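Local coordinates for BH0493 protein (Bacillus halodurans C-125, PDB 2QEE) that binds zinc and probably acts as a metal-dependent enzyme of the amidohydrolase superfamily, its substrate not being established here, at residues Arg172-Pro175 and Leu176-Tyr180; Ser236-Gly239 and Arg240-Asp244; Ser202-Glu205 and Val206-Phe209; Val224-Pro227 and Pro228-Phe232. One frame throughout, in Å; residues are numbered along the deposited sequence.

Contact 1: Arg172-Pro175 and Leu176-Tyr180; sequences RLDP and LLNEY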
loop_
_atom_site.group_PDB
_atom_site.type_symbol
_atom_site.label_atom_id
_atom_site.label_comp_id
_atom_site.label_asym_id
_atom_site.label_seq_id
_atom_site.Cartn_x
_atom_site.Cartn_y
_atom_site.Cartn_z
ATOM N N ARG C 172 -13.017 17.838 22.781
ATOM C CA ARG C 172 -13.610 16.919 21.790
ATOM C C ARG C 172 -14.958 17.483 21.360
ATOM O O ARG C 172 -15.823 17.741 22.209
ATOM C CB ARG C 172 -13.750 15.511 22.389
ATOM C CG ARG C 172 -14.417 14.496 21.448
ATOM C CD ARG C 172 -14.888 13.252 22.154
ATOM N NE ARG C 172 -15.277 12.236 21.171
ATOM C CZ ARG C 172 -16.524 12.069 20.755
ATOM N NH1 ARG C 172 -17.468 12.843 21.256
ATOM N NH2 ARG C 172 -16.825 11.134 19.848
ATOM N N LEU C 173 -15.145 17.646 20.052
ATOM C CA LEU C 173 -16.352 18.341 19.548
ATOM C C LEU C 173 -17.293 17.530 18.643
ATOM O O LEU C 173 -18.197 18.133 18.055
ATOM C CB LEU C 173 -15.952 19.640 18.875
ATOM C CG LEU C 173 -15.319 20.733 19.776
ATOM C CD1 LEU C 173 -14.830 21.879 18.945
ATOM C CD2 LEU C 173 -16.316 21.145 20.881
ATOM N N ASP C 174 -17.151 16.201 18.590
ATOM C CA ASP C 174 -17.948 15.354 17.687
ATOM C C ASP C 174 -19.480 15.668 17.785
ATOM O O ASP C 174 -20.116 15.889 16.759
ATOM C CB ASP C 174 -17.663 13.867 17.930
ATOM C CG ASP C 174 -16.216 13.510 17.558
ATOM O OD1 ASP C 174 -15.352 14.342 17.772
ATOM O OD2 ASP C 174 -15.963 12.434 17.035
ATOM N N PRO C 175 -20.036 15.702 19.009
ATOM C CA PRO C 175 -21.504 15.867 19.116
ATOM C C PRO C 175 -21.957 17.181 18.538
ATOM O O PRO C 175 -23.040 17.245 17.901
ATOM C CB PRO C 175 -21.749 15.808 20.627
ATOM C CG PRO C 175 -20.584 14.912 21.156
ATOM C CD PRO C 175 -19.420 15.507 20.340
ATOM N N LEU C 176 -21.166 18.227 18.737
ATOM C CA LEU C 176 -21.447 19.520 18.137
ATOM C C LEU C 176 -21.317 19.578 16.620
ATOM O O LEU C 176 -22.190 20.083 15.936
ATOM C CB LEU C 176 -20.615 20.622 18.779
ATOM C CG LEU C 176 -20.736 22.015 18.171
ATOM C CD1 LEU C 176 -22.112 22.596 18.641
ATOM C CD2 LEU C 176 -19.606 22.962 18.646
ATOM N N LEU C 177 -20.203 19.092 16.092
ATOM C CA LEU C 177 -20.022 19.188 14.652
ATOM C C LEU C 177 -20.820 18.155 13.861
ATOM O O LEU C 177 -21.273 18.480 12.777
ATOM C CB LEU C 177 -18.517 19.053 14.286
ATOM C CG LEU C 177 -17.651 20.303 14.439
ATOM C CD1 LEU C 177 -17.935 20.996 15.705
ATOM C CD2 LEU C 177 -16.173 19.925 14.412
ATOM N N ASN C 178 -20.923 16.930 14.390
ATOM C CA ASN C 178 -21.455 15.774 13.654
ATOM C C ASN C 178 -22.921 15.507 13.963
ATOM O O ASN C 178 -23.586 14.824 13.186
ATOM C CB ASN C 178 -20.682 14.502 13.991
ATOM C CG ASN C 178 -19.240 14.566 13.496
ATOM O OD1 ASN C 178 -18.913 15.435 12.682
ATOM N ND2 ASN C 178 -18.373 13.709 14.059
ATOM N N GLU C 179 -23.400 16.002 15.099
ATOM C CA GLU C 179 -24.791 15.709 15.537
ATOM C C GLU C 179 -25.534 16.974 15.955
ATOM O O GLU C 179 -26.329 16.945 16.930
ATOM C CB GLU C 179 -24.758 14.705 16.678
ATOM C CG GLU C 179 -24.297 13.337 16.225
ATOM C CD GLU C 179 -24.092 12.423 17.378
ATOM O OE1 GLU C 179 -24.904 11.474 17.513
ATOM O OE2 GLU C 179 -23.142 12.661 18.159
ATOM N N TYR C 180 -25.296 18.070 15.212
ATOM C CA TYR C 180 -25.826 19.379 15.636
ATOM C C TYR C 180 -27.368 19.367 15.750
ATOM O O TYR C 180 -27.925 20.056 16.619
ATOM C CB TYR C 180 -25.413 20.489 14.704
ATOM C CG TYR C 180 -25.815 21.870 15.166
ATOM C CD1 TYR C 180 -25.221 22.450 16.298
ATOM C CD2 TYR C 180 -26.797 22.589 14.494
ATOM C CE1 TYR C 180 -25.567 23.689 16.717
ATOM C CE2 TYR C 180 -27.152 23.879 14.911
ATOM C CZ TYR C 180 -26.551 24.401 16.045
ATOM O OH TYR C 180 -26.862 25.666 16.469
#
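The carboxylate of Asp174 and the amide of Asn178 lie side by side and point the same way, their planes turned 64° apart, with Asn178 ND2 3.9 Å from Asp174 CB. In one of the two positions modelled for Arg172, its guanidinium turns a face to Asp174, whose CG sits 3.3 Å above the plane, toward the rim; Arg172 NH2 and Asp174 OD2 then pair by charge alone, since no N-H points at the oxygen. The setting is a short helix, 174-178, that starts one residue after strand 171-172, consistent with a strand-to-helix connection in the barrel of an amidohydrolase. Asn178 ND2 hydrogen-bonds to Ser225 O on the next strand and Asn178 OD1 to Arg238 NH2, while Asp174 OD2 meets Ser225 OG in one modelled position of that serine. Asp174 comes about 8 Å, side chain to side chain, from the zinc ligands His28 and His30.

Leu173 occupies the N-cap and accepts from Leu177 N through its carbonyl O at 3.0 Å. Pro175 suits the first turn, where a backbone N-H is not needed by a preceding carbonyl. Asn178 N reaches Asp174 O at 2.7 Å, whereas the bond from Glu179 N to Pro175 O is weak, as the chain leaves the helix there. Leucines fill the inner side: with CG beside its backbone N (chi1 -81°), Leu177 lays CD1 4.0 Å from Leu173 CB.

Contact 2: Ser236-Gly239 and Arg240-Asp244; sequences SNRG and RIIRD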
loop_
_atom_site.group_PDB
_atom_site.type_symbol
_atom_site.label_atom_id
_atom_site.label_comp_id
_atom_site.label_asym_id
_atom_site.label_seq_id
_atom_site.Cartn_x
_atom_site.Cartn_y
_atom_site.Cartn_z
ATOM N N SER C 236 -23.771 22.289 5.284
ATOM C CA SER C 236 -24.296 21.345 6.251
ATOM C C SER C 236 -24.093 21.983 7.628
ATOM O O SER C 236 -23.377 22.953 7.738
ATOM C CB SER C 236 -23.496 20.036 6.198
ATOM O OG SER C 236 -22.107 20.293 6.553
ATOM N N ASN C 237 -24.705 21.468 8.669
ATOM C CA ASN C 237 -24.379 22.016 9.993
ATOM C C ASN C 237 -22.870 21.942 10.281
ATOM O O ASN C 237 -22.308 22.848 10.850
ATOM C CB ASN C 237 -25.104 21.258 11.081
ATOM C CG ASN C 237 -26.630 21.415 10.980
ATOM O OD1 ASN C 237 -27.107 22.439 10.548
ATOM N ND2 ASN C 237 -27.356 20.392 11.364
ATOM N N ARG C 238 -22.216 20.871 9.839
ATOM C CA ARG C 238 -20.762 20.724 10.157
ATOM C C ARG C 238 -19.928 21.770 9.457
ATOM O O ARG C 238 -19.035 22.383 10.071
ATOM C CB ARG C 238 -20.283 19.288 9.830
ATOM C CG ARG C 238 -18.767 19.126 10.171
ATOM C CD ARG C 238 -18.423 17.623 10.218
ATOM N NE ARG C 238 -18.551 17.041 8.884
ATOM C CZ ARG C 238 -18.949 15.789 8.690
ATOM N NH1 ARG C 238 -19.058 15.309 7.456
ATOM N NH2 ARG C 238 -19.263 15.019 9.749
ATOM N N GLY C 239 -20.211 21.949 8.167
ATOM C CA GLY C 239 -19.463 22.856 7.279
ATOM C C GLY C 239 -19.687 24.263 7.808
ATOM O O GLY C 239 -18.758 25.091 7.813
ATOM N N ARG C 240 -20.918 24.556 8.243
ATOM C CA ARG C 240 -21.200 25.926 8.745
ATOM C C ARG C 240 -20.557 26.219 10.088
ATOM O O ARG C 240 -19.992 27.327 10.279
ATOM C CB ARG C 240 -22.693 26.252 8.784
ATOM C CG ARG C 240 -23.254 26.339 7.392
ATOM C CD ARG C 240 -24.711 26.825 7.366
ATOM N NE ARG C 240 -25.568 25.769 7.866
ATOM C CZ ARG C 240 -26.216 24.896 7.091
ATOM N NH1 ARG C 240 -26.156 24.954 5.761
ATOM N NH2 ARG C 240 -26.925 23.955 7.673
ATOM N N ILE C 241 -20.631 25.252 11.005
ATOM C CA ILE C 241 -20.024 25.395 12.325
ATOM C C ILE C 241 -18.496 25.550 12.189
ATOM O O ILE C 241 -17.897 26.441 12.795
ATOM C CB ILE C 241 -20.371 24.257 13.249
ATOM C CG1 ILE C 241 -21.898 24.253 13.564
ATOM C CG2 ILE C 241 -19.560 24.379 14.568
ATOM C CD1 ILE C 241 -22.388 22.954 14.310
ATOM N N ILE C 242 -17.865 24.726 11.328
ATOM C CA ILE C 242 -16.412 24.850 11.143
ATOM C C ILE C 242 -16.034 26.206 10.559
ATOM O O ILE C 242 -15.159 26.922 11.115
ATOM C CB ILE C 242 -15.832 23.693 10.264
ATOM C CG1 ILE C 242 -16.078 22.366 10.968
ATOM C CG2 ILE C 242 -14.329 23.969 9.898
ATOM C CD1 ILE C 242 -15.609 21.103 10.140
ATOM N N ARG C 243 -16.733 26.595 9.493
ATOM C CA ARG C 243 -16.484 27.875 8.788
ATOM C C ARG C 243 -16.761 29.084 9.684
ATOM O O ARG C 243 -15.904 29.963 9.859
ATOM C CB ARG C 243 -17.348 27.999 7.525
ATOM C CG ARG C 243 -17.061 29.225 6.661
ATOM C CD ARG C 243 -18.186 29.507 5.643
ATOM N NE ARG C 243 -19.509 29.587 6.272
ATOM C CZ ARG C 243 -20.669 29.240 5.688
ATOM N NH1 ARG C 243 -20.697 28.791 4.454
ATOM N NH2 ARG C 243 -21.809 29.335 6.364
ATOM N N ASP C 244 -17.951 29.108 10.267
ATOM C CA ASP C 244 -18.425 30.319 10.947
ATOM C C ASP C 244 -17.993 30.437 12.396
ATOM O O ASP C 244 -17.970 31.553 12.927
ATOM C CB ASP C 244 -19.959 30.419 10.896
ATOM C CG ASP C 244 -20.502 30.636 9.509
ATOM O OD1 ASP C 244 -19.758 31.077 8.604
ATOM O OD2 ASP C 244 -21.721 30.342 9.337
HETATM O O HOH W 1 -25.448 25.263 10.526
#
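Arg240 folds back over the first turn of its own helix so that the carbonyl O of Ser236 stands over the centre of its guanidinium, 3.4 Å above the plane. The bend at chi3 (-72°) turns the end of the chain back this way.

Among side-chain hydrogen bonds, Arg240 NH2 meets Asn237 OD1 at 3.3 Å, the oxygen lying near the guanidinium plane but the donor above the amide's carbonyl plane, not on a lone pair. A water accepts from Arg240 NE at 2.7 Å and donates to the same Asn237 OD1, so two routes join these residues; Asn237 ND2 turns to Glu181. Serine suits the N-cap because its short hydroxyl reaches back to the helix: Ser236 OG accepts from Gly239 N at 3.0 Å, satisfying an amide that has no earlier turn to bond to, and OG is also bonded to Glu234.

Charge pairing joins the adjacent Arg243 and Asp244 at the end of the segment. Arg243 grips Asp244 side-on, NE to OD1 at 2.8 Å and NH2 to OD2 at 3.1 Å.

The backbone makes regular helical bonds, Arg240 N to Ser236 O through Arg243 N to Gly239 O. Apolar contact comes from Arg238, whose CG lies 3.7 Å from Ile242 CD1, the two side chains running alongside each other.

This start of helix 237-253 belongs to the beta-alpha-beta unit between strands 222-226 and 257-264. Arg238 NH2 hydrogen-bonds to Asn178 of helix 174-178, Ile241 packs on Leu177 and Tyr180, and Ile242 meets Phe232 of the incoming loop.

Contact 3: Ser202-Glu205 and Val206-Phe209; sequences SIQE and VKRF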
loop_
_atom_site.group_PDB
_atom_site.type_symbol
_atom_site.label_atom_id
_atom_site.label_comp_id
_atom_site.label_asym_id
_atom_site.label_seq_id
_atom_site.Cartn_x
_atom_site.Cartn_y
_atom_site.Cartn_z
ATOM N N SER C 202 -27.147 32.509 16.090
ATOM C CA SER C 202 -26.748 31.125 16.260
ATOM C C SER C 202 -25.214 31.003 16.200
ATOM O O SER C 202 -24.622 30.301 17.045
ATOM C CB SER C 202 -27.428 30.219 15.239
ATOM O OG SER C 202 -28.748 29.869 15.665
ATOM N N ILE C 203 -24.611 31.680 15.224
ATOM C CA ILE C 203 -23.138 31.785 15.086
ATOM C C ILE C 203 -22.473 32.269 16.375
ATOM O O ILE C 203 -21.531 31.648 16.899
ATOM C CB ILE C 203 -22.731 32.674 13.896
ATOM C CG1 ILE C 203 -23.183 32.020 12.575
ATOM C CG2 ILE C 203 -21.188 32.979 13.920
ATOM C CD1 ILE C 203 -23.104 32.882 11.361
ATOM N N GLN C 204 -22.994 33.358 16.931
ATOM C CA GLN C 204 -22.431 33.896 18.167
ATOM C C GLN C 204 -22.543 32.994 19.377
ATOM O O GLN C 204 -21.607 32.918 20.182
ATOM C CB GLN C 204 -23.071 35.266 18.477
ATOM C CG GLN C 204 -22.618 36.296 17.500
ATOM C CD GLN C 204 -21.134 36.203 17.268
ATOM O OE1 GLN C 204 -20.356 36.046 18.225
ATOM N NE2 GLN C 204 -20.716 36.265 15.995
ATOM N N GLU C 205 -23.677 32.324 19.538
ATOM C CA GLU C 205 -23.883 31.496 20.689
ATOM C C GLU C 205 -23.059 30.233 20.590
ATOM O O GLU C 205 -22.599 29.713 21.612
ATOM C CB GLU C 205 -25.350 31.188 20.916
ATOM C CG GLU C 205 -26.092 32.407 21.502
ATOM C CD GLU C 205 -25.561 32.786 22.884
ATOM O OE1 GLU C 205 -26.132 32.275 23.857
ATOM O OE2 GLU C 205 -24.540 33.521 22.984
ATOM N N VAL C 206 -22.849 29.741 19.373
ATOM C CA VAL C 206 -21.969 28.562 19.264
ATOM C C VAL C 206 -20.491 28.950 19.559
ATOM O O VAL C 206 -19.789 28.220 20.280
ATOM C CB VAL C 206 -22.157 27.805 17.912
ATOM C CG1 VAL C 206 -21.045 26.730 17.711
ATOM C CG2 VAL C 206 -23.518 27.114 17.897
ATOM N N LYS C 207 -20.015 30.073 19.016
ATOM C CA LYS C 207 -18.700 30.620 19.433
ATOM C C LYS C 207 -18.580 30.806 20.939
ATOM O O LYS C 207 -17.524 30.530 21.525
ATOM C CB LYS C 207 -18.416 31.936 18.750
ATOM C CG LYS C 207 -18.163 31.826 17.257
ATOM C CD LYS C 207 -18.081 33.179 16.604
ATOM C CE LYS C 207 -16.683 33.621 16.479
ATOM N NZ LYS C 207 -16.592 34.691 15.445
ATOM N N ARG C 208 -19.653 31.243 21.589
ATOM C CA ARG C 208 -19.573 31.410 23.030
ATOM C C ARG C 208 -19.476 30.065 23.755
ATOM O O ARG C 208 -18.782 29.949 24.784
ATOM C CB ARG C 208 -20.722 32.308 23.565
ATOM C CG ARG C 208 -20.569 32.632 25.050
ATOM C CD ARG C 208 -21.621 33.650 25.508
ATOM N NE ARG C 208 -22.978 33.103 25.442
ATOM C CZ ARG C 208 -23.508 32.309 26.357
ATOM N NH1 ARG C 208 -22.818 31.991 27.442
ATOM N NH2 ARG C 208 -24.747 31.859 26.218
ATOM N N PHE C 209 -20.133 29.037 23.213
ATOM C CA PHE C 209 -20.026 27.705 23.756
ATOM C C PHE C 209 -18.527 27.279 23.683
ATOM O O PHE C 209 -17.927 26.845 24.683
ATOM C CB PHE C 209 -20.937 26.719 23.002
ATOM C CG PHE C 209 -20.761 25.295 23.429
ATOM C CD1 PHE C 209 -21.382 24.814 24.561
ATOM C CD2 PHE C 209 -19.928 24.417 22.692
ATOM C CE1 PHE C 209 -21.223 23.504 25.001
ATOM C CE2 PHE C 209 -19.756 23.075 23.105
ATOM C CZ PHE C 209 -20.393 22.611 24.282
#
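Glu205 bends at chi2 (-63°) while Arg208, its CG anti to the backbone N (chi1 -173°), folds at chi3 (66°), and these turns bring carboxylate and guanidinium alongside each other, one helical turn apart. The result is an i to i+3 salt bridge gripped side-on: Arg208 NH2 donates to Glu205 OE1 at 2.8 Å and Arg208 NE to Glu205 OE2 at 2.9 Å. Both oxygens are met on their syn sides and lie close to the guanidinium plane, which fixes the rotation of each group. OE1 also accepts from the backbone N of Lys193. A leucine in place of Arg208 would probably leave the Glu205 carboxylate without its charged mate, held from Lys193 N at OE1 and less fixed in rotation.

Lys207 spends its methylenes here, CD resting 4.1 Å from Ile203 CG2. Backbone bonds such as Lys207 N to Ile203 O, 3.0 Å, keep the turns regular.

Sided in this way, helix 200-217 turns its small, branched Val206 inward against Tyr180 and Leu187 of helix 180-189 and Cys245 of helix 237-253, while the Phe209 ring packs on Leu187, meets those of Phe149 and Trp213, and stands edge-to-face with Tyr192.

Contact 4: Val224-Pro227 and Pro228-Phe232; sequences VSLP and PTFSF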
loop_
_atom_site.group_PDB
_atom_site.type_symbol
_atom_site.label_atom_id
_atom_site.label_comp_id
_atom_site.label_asym_id
_atom_site.label_seq_id
_atom_site.Cartn_x
_atom_site.Cartn_y
_atom_site.Cartn_z
ATOM N N VAL C 224 -12.008 16.557 16.340
ATOM C CA VAL C 224 -13.225 15.871 15.845
ATOM C C VAL C 224 -12.779 14.657 15.044
ATOM O O VAL C 224 -11.656 14.677 14.507
ATOM C CB VAL C 224 -14.079 16.823 15.011
ATOM C CG1 VAL C 224 -13.359 17.268 13.683
ATOM C CG2 VAL C 224 -15.454 16.182 14.698
ATOM N N SER C 225 -13.606 13.610 15.066
ATOM C CA SER C 225 -13.436 12.467 14.170
ATOM C C SER C 225 -14.477 12.557 13.077
ATOM O O SER C 225 -15.655 12.961 13.322
ATOM C CB SER C 225 -13.512 11.127 14.899
ATOM O OG SER C 225 -14.810 10.867 15.406
ATOM N N LEU C 226 -14.069 12.163 11.879
ATOM C CA LEU C 226 -14.809 12.503 10.666
ATOM C C LEU C 226 -14.854 11.303 9.718
ATOM O O LEU C 226 -13.952 10.451 9.741
ATOM C CB LEU C 226 -14.140 13.667 9.975
ATOM C CG LEU C 226 -14.016 14.965 10.755
ATOM C CD1 LEU C 226 -13.056 15.803 9.954
ATOM C CD2 LEU C 226 -15.441 15.619 10.770
ATOM N N PRO C 227 -15.946 11.176 8.962
ATOM C CA PRO C 227 -16.206 10.003 8.102
ATOM C C PRO C 227 -15.378 10.045 6.836
ATOM O O PRO C 227 -14.854 11.091 6.486
ATOM C CB PRO C 227 -17.723 10.172 7.745
ATOM C CG PRO C 227 -17.942 11.634 7.765
ATOM C CD PRO C 227 -17.097 12.119 8.970
ATOM N N PRO C 228 -15.314 8.919 6.090
ATOM C CA PRO C 228 -14.587 8.886 4.818
ATOM C C PRO C 228 -15.119 9.881 3.785
ATOM O O PRO C 228 -14.371 10.306 2.891
ATOM C CB PRO C 228 -14.849 7.449 4.298
ATOM C CG PRO C 228 -15.156 6.660 5.603
ATOM C CD PRO C 228 -15.882 7.612 6.498
ATOM N N THR C 229 -16.394 10.247 3.938
ATOM C CA THR C 229 -17.054 11.191 3.042
ATOM C C THR C 229 -16.793 12.665 3.397
ATOM O O THR C 229 -17.321 13.557 2.741
ATOM C CB THR C 229 -18.595 10.945 3.095
ATOM O OG1 THR C 229 -19.025 10.884 4.464
ATOM C CG2 THR C 229 -18.917 9.603 2.434
ATOM N N PHE C 230 -16.009 12.929 4.427
ATOM C CA PHE C 230 -15.746 14.309 4.850
ATOM C C PHE C 230 -15.427 15.225 3.697
ATOM O O PHE C 230 -14.497 14.968 2.920
ATOM C CB PHE C 230 -14.568 14.384 5.836
ATOM C CG PHE C 230 -14.277 15.782 6.296
ATOM C CD1 PHE C 230 -15.241 16.504 6.999
ATOM C CD2 PHE C 230 -13.036 16.373 6.032
ATOM C CE1 PHE C 230 -14.969 17.825 7.421
ATOM C CE2 PHE C 230 -12.785 17.692 6.494
ATOM C CZ PHE C 230 -13.752 18.388 7.154
ATOM N N SER C 231 -16.151 16.332 3.631
ATOM C CA SER C 231 -15.843 17.325 2.619
ATOM C C SER C 231 -15.886 18.724 3.228
ATOM O O SER C 231 -16.557 18.960 4.232
ATOM C CB SER C 231 -16.795 17.228 1.425
ATOM O OG SER C 231 -18.002 17.877 1.729
ATOM N N PHE C 232 -15.099 19.621 2.650
ATOM C CA PHE C 232 -15.098 21.017 3.090
ATOM C C PHE C 232 -14.594 21.888 1.959
ATOM O O PHE C 232 -13.552 21.581 1.355
ATOM C CB PHE C 232 -14.212 21.233 4.333
ATOM C CG PHE C 232 -14.355 22.602 4.908
ATOM C CD1 PHE C 232 -13.600 23.686 4.406
ATOM C CD2 PHE C 232 -15.316 22.833 5.887
ATOM C CE1 PHE C 232 -13.795 25.003 4.923
ATOM C CE2 PHE C 232 -15.506 24.172 6.435
ATOM C CZ PHE C 232 -14.736 25.237 5.937
#
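Leu226 sets a methyl squarely over one face of the Phe230 ring: CD1 stands 3.6 Å from the ring centroid, only 5° off the normal, a textbook CH-pi contact. Its other branch leans toward the ring's border, CD2 lying 3.9 Å from Phe230 CD1. The ring gets there because Phe230 CG is swung anti to the backbone N (chi1 -180°), and a flat aromatic suits the place because its face takes the Leu226 methyl.

Behind this pair is the backbone that holds it. Phe230 N donates to Pro227 O at 3.0 Å, coming from above the carbonyl plane, and closes a type I beta turn from Pro227 to Phe230. Pro228 fits the second position of the turn, where its ring fixes the phi required, and as a proline it also keeps Pro227 extended; the join is tight, with Pro227 CB 3.4 Å from Pro228 CD. Thr229 follows, its OG1 3.6 Å from Pro227 CG.

The turn follows the end of strand 222-226, part of the mixed sheet, and starts the loop toward helix 237-253. With an alanine in place of Phe230 the ring is gone, which would probably leave the Leu226 methyl without the face it rests on and open a gap beside it.

Further out, the side chain of Arg238 touches Leu226, Pro227 and Phe230 together, and Leu226 also packs against Met259 and Ile261 of the neighbouring strand 257-264. In the loop, Ser231 OG hydrogen-bonds to Glu234 in one of the two positions modelled for the serine.

Overall arrangement
From the N terminus, contact 1 comes first, turning the chain from strand 171-172 into helix 174-178. Contact 3 follows within helix 200-217, contact 4 turns the chain out of strand 222-226, and contact 2 begins helix 237-253. Each lies within a continuous run of residues, so they stand in series and none nests within or crosses another. In space, contact 1 touches all three others: contact 4 through Ser225, contact 2 through Arg238 and Ile241, contact 3 through Val206. Contact 2 also meets both contact 3 and contact 4, whereas contacts 3 and 4 stay about 12 Å apart at their nearest atoms. Together they tie sheet strands to the helices packed outside them.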